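Local atomic coordinates of outer membrane protein YopM (Yersinia pestis, PDB entry 1JL5), a protein that acts as a leucine-rich repeat effector and virulence factor, probably altering host cell physiology to promote bacterial survival in host tissues. Residues A[116-119]-A[120-123]; A[146-149]-A[150-153]. One frame throughout, in Å; residues are numbered along the deposited sequence.

Interaction 1. Residues A[116-119]-A[120-123]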
loop_
_atom_site.group_PDB
_atom_site.type_symbol
_atom_site.label_atom_id
_atom_site.label_comp_id
_atom_site.label_asym_id
_atom_site.label_seq_id
_atom_site.Cartn_x
_atom_site.Cartn_y
_atom_site.Cartn_z
ATOM N N LEU A 116 -6.982 14.000 35.157
ATOM C CA LEU A 116 -8.121 13.274 34.622
ATOM C C LEU A 116 -7.756 12.774 33.235
ATOM O O LEU A 116 -7.668 13.559 32.294
ATOM C CB LEU A 116 -9.346 14.182 34.527
ATOM C CG LEU A 116 -10.548 13.540 33.834
ATOM C CD1 LEU A 116 -10.997 12.312 34.628
ATOM C CD2 LEU A 116 -11.674 14.546 33.713
ATOM N N LEU A 117 -7.525 11.470 33.119
ATOM C CA LEU A 117 -7.181 10.848 31.845
ATOM C C LEU A 117 -8.267 9.864 31.476
ATOM O O LEU A 117 -8.228 8.704 31.878
ATOM C CB LEU A 117 -5.853 10.097 31.930
ATOM C CG LEU A 117 -4.563 10.857 31.636
ATOM C CD1 LEU A 117 -4.317 11.899 32.707
ATOM C CD2 LEU A 117 -3.406 9.865 31.565
ATOM N N VAL A 118 -9.237 10.332 30.710
ATOM C CA VAL A 118 -10.337 9.491 30.291
ATOM C C VAL A 118 -10.452 9.545 28.781
ATOM O O VAL A 118 -11.544 9.594 28.220
ATOM C CB VAL A 118 -11.652 9.951 30.939
ATOM C CG1 VAL A 118 -11.602 9.678 32.434
ATOM C CG2 VAL A 118 -11.863 11.432 30.683
ATOM N N ASP A 119 -9.301 9.554 28.126
ATOM C CA ASP A 119 -9.268 9.581 26.677
ATOM C C ASP A 119 -9.886 8.277 26.208
ATOM O O ASP A 119 -9.902 7.289 26.945
ATOM C CB ASP A 119 -7.830 9.652 26.187
ATOM C CG ASP A 119 -6.980 8.552 26.767
ATOM O OD1 ASP A 119 -6.694 8.623 27.980
ATOM O OD2 ASP A 119 -6.613 7.612 26.028
ATOM N N ASN A 120 -10.397 8.277 24.984
ATOM C CA ASN A 120 -10.992 7.082 24.423
ATOM C C ASN A 120 -12.148 6.561 25.255
ATOM O O ASN A 120 -12.107 5.473 25.823
ATOM C CB ASN A 120 -9.921 6.013 24.261
ATOM C CG ASN A 120 -8.861 6.424 23.269
ATOM O OD1 ASN A 120 -9.098 6.417 22.064
ATOM N ND2 ASN A 120 -7.696 6.813 23.769
ATOM N N ASN A 121 -13.178 7.383 25.325
ATOM C CA ASN A 121 -14.393 7.050 26.026
ATOM C C ASN A 121 -15.479 7.663 25.180
ATOM O O ASN A 121 -15.206 8.123 24.078
ATOM C CB ASN A 121 -14.376 7.629 27.438
ATOM C CG ASN A 121 -13.622 6.745 28.397
ATOM O OD1 ASN A 121 -14.019 5.610 28.633
ATOM N ND2 ASN A 121 -12.524 7.249 28.942
ATOM N N ASN A 122 -16.700 7.674 25.688
ATOM C CA ASN A 122 -17.818 8.218 24.937
ATOM C C ASN A 122 -18.376 9.432 25.646
ATOM O O ASN A 122 -19.571 9.703 25.591
ATOM C CB ASN A 122 -18.895 7.144 24.793
ATOM C CG ASN A 122 -18.375 5.899 24.103
ATOM O OD1 ASN A 122 -18.914 4.806 24.272
ATOM N ND2 ASN A 122 -17.325 6.061 23.311
ATOM N N LEU A 123 -17.496 10.166 26.312
ATOM C CA LEU A 123 -17.906 11.352 27.039
ATOM C C LEU A 123 -18.379 12.424 26.078
ATOM O O LEU A 123 -17.660 12.802 25.158
ATOM C CB LEU A 123 -16.741 11.879 27.875
ATOM C CG LEU A 123 -16.205 10.908 28.925
ATOM C CD1 LEU A 123 -15.009 11.529 29.623
ATOM C CD2 LEU A 123 -17.306 10.578 29.927
#
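Asn-121 reaches back across the bend that follows strand 115-117 and gives its ND2 to the carbonyl oxygen of Val-118, a hydrogen bond of 2.6 Å. The bond is nearly straight at the donor, 170°, and lies in the plane of the Asn-121 amide, yet the nitrogen stands well above the carbonyl plane of Val-118. With CG beside its own backbone N (chi1 -83°), the amide is swung inward against the turn; its ND2 also serves Ala-98 O, and its OD1 takes Leu-103 N. This is the asparagine arrangement familiar from leucine-rich repeats, in which one side chain ties its coil to the coil before it.

On the apolar side of the bend, Leu-123 crosses Val-118 at about a right angle, and its CD1 presses on Val-118 CG2 at 3.3 Å, tighter than usual. Nearer the surface, Asn-120 ND2 gives a bent hydrogen bond to Asp-119 OD2, from the anti side, at 2.6 Å, with the amide and carboxylate planes 78° apart. The other oxygen of Asp-119, OD1, is hydrogen-bonded to Ser-99 OG. Val-118 O also accepts a bond from Asn-141 ND2, which leaves this backbone oxygen gripped by the asparagines of two successive repeats and well satisfied within a buried setting.

Interaction 2. Residues A[146-149]-A[150-153]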
loop_
_atom_site.group_PDB
_atom_site.type_symbol
_atom_site.label_atom_id
_atom_site.label_comp_id
_atom_site.label_asym_id
_atom_site.label_seq_id
_atom_site.Cartn_x
_atom_site.Cartn_y
_atom_site.Cartn_z
ATOM N N LEU A 146 -16.591 21.892 26.151
ATOM C CA LEU A 146 -15.791 21.684 27.337
ATOM C C LEU A 146 -16.305 22.609 28.417
ATOM O O LEU A 146 -16.890 23.648 28.124
ATOM C CB LEU A 146 -14.328 22.019 27.059
ATOM C CG LEU A 146 -13.510 21.039 26.222
ATOM C CD1 LEU A 146 -12.140 21.644 25.948
ATOM C CD2 LEU A 146 -13.374 19.717 26.959
ATOM N N PRO A 147 -16.124 22.232 29.683
ATOM C CA PRO A 147 -16.602 23.127 30.735
ATOM C C PRO A 147 -15.611 24.284 30.736
ATOM O O PRO A 147 -14.559 24.195 30.098
ATOM C CB PRO A 147 -16.486 22.269 31.989
ATOM C CG PRO A 147 -15.289 21.422 31.693
ATOM C CD PRO A 147 -15.533 21.011 30.255
ATOM N N GLU A 148 -15.940 25.365 31.428
ATOM C CA GLU A 148 -15.035 26.500 31.492
ATOM C C GLU A 148 -13.665 25.979 31.909
ATOM O O GLU A 148 -13.563 25.098 32.757
ATOM C CB GLU A 148 -15.549 27.523 32.503
ATOM C CG GLU A 148 -14.608 28.688 32.736
ATOM C CD GLU A 148 -15.211 29.734 33.647
ATOM O OE1 GLU A 148 -15.595 29.381 34.784
ATOM O OE2 GLU A 148 -15.301 30.907 33.225
ATOM N N LEU A 149 -12.613 26.519 31.308
ATOM C CA LEU A 149 -11.258 26.075 31.606
ATOM C C LEU A 149 -10.376 27.185 32.151
ATOM O O LEU A 149 -9.424 26.927 32.882
ATOM C CB LEU A 149 -10.600 25.531 30.334
ATOM C CG LEU A 149 -11.339 24.463 29.529
ATOM C CD1 LEU A 149 -10.606 24.226 28.213
ATOM C CD2 LEU A 149 -11.434 23.187 30.338
ATOM N N GLN A 150 -10.694 28.421 31.787
ATOM C CA GLN A 150 -9.889 29.561 32.194
ATOM C C GLN A 150 -9.702 29.728 33.695
ATOM O O GLN A 150 -8.730 30.340 34.127
ATOM C CB GLN A 150 -10.462 30.844 31.593
ATOM C CG GLN A 150 -11.777 31.294 32.185
ATOM C CD GLN A 150 -12.310 32.526 31.489
ATOM O OE1 GLN A 150 -11.557 33.453 31.192
ATOM N NE2 GLN A 150 -13.612 32.549 31.231
ATOM N N ASN A 151 -10.615 29.188 34.493
ATOM C CA ASN A 151 -10.486 29.318 35.937
ATOM C C ASN A 151 -9.816 28.120 36.579
ATOM O O ASN A 151 -9.826 27.964 37.799
ATOM C CB ASN A 151 -11.849 29.564 36.572
ATOM C CG ASN A 151 -12.460 30.867 36.115
ATOM O OD1 ASN A 151 -11.788 31.897 36.083
ATOM N ND2 ASN A 151 -13.738 30.833 35.761
ATOM N N SER A 152 -9.231 27.269 35.749
ATOM C CA SER A 152 -8.530 26.103 36.257
ATOM C C SER A 152 -7.101 26.549 36.516
ATOM O O SER A 152 -6.218 26.413 35.669
ATOM C CB SER A 152 -8.581 24.975 35.233
ATOM O OG SER A 152 -9.926 24.595 35.014
ATOM N N SER A 153 -6.899 27.098 37.706
ATOM C CA SER A 153 -5.613 27.624 38.133
ATOM C C SER A 153 -4.433 26.680 37.977
ATOM O O SER A 153 -3.291 27.125 37.923
ATOM C CB SER A 153 -5.712 28.072 39.595
ATOM O OG SER A 153 -6.760 29.010 39.756
HETATM O O HOH W 1 -12.047 26.351 34.775
HETATM O O HOH W 2 -14.956 30.737 30.143
#
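A type I beta turn from Leu-149 to Ser-152 closes the end of the fourth leucine-rich repeat, and the side chain of Glu-148 reaches forward to it. The turn is fastened by Ser-152 N, which donates to Leu-149 O over 2.9 Å. Glu-148 stretches out with CG anti to the backbone N (chi1 175°), and this extended course carries its carboxylate up to the two amide side chains at the turn's corners. Gln-150 NE2 gives a hydrogen bond to OE2 of Glu-148 from the anti side at 3.1 Å; the bond is bent to 142° and tilted from the amide plane, and the two flat groups stand 75° apart. Water 2 also donates to OE2 of Glu-148; its short, weak contact with Gln-150 NE2 makes a bridge between the two doubtful.

In the repeat as a whole, this turn lies in the loop that leads from strand 135-137 to strand 157-159. Leu-149 sends its side chain away from the turn to pack on Leu-129 of the preceding repeat, while Glu-148 and Asn-151 remain exposed. Water 1 sits in the bend: it donates to Glu-148 O at 2.8 Å, is hydrogen-bonded to Ser-152 OG at the same length, and takes a weak bond from Asn-151 N. Ser-152, centre of an inverse gamma turn, continues the chain toward strand 157-159, and its carbonyl oxygen is hydrogen-bonded to Ser-174 OG of a later repeat.

How the interactions relate
Both contacts are local bends of consecutive leucine-rich repeats, the third and the fourth, with centres about 17 Å apart and no touch between them. Interaction 1 follows directly on its strand and is largely buried: amide side chains satisfy backbone groups of their own and adjoining coils, and two apolar side chains pack together. Interaction 2 lies in the loop before the next strand and is only partly buried; a backbone turn bond is joined there by a carboxylate-amide pair, and two waters take part, while a leucine is turned inward. Asn-141, a partner of interaction 1, lies in the same repeat as interaction 2, so the third and fourth repeats are tied together at the first bend.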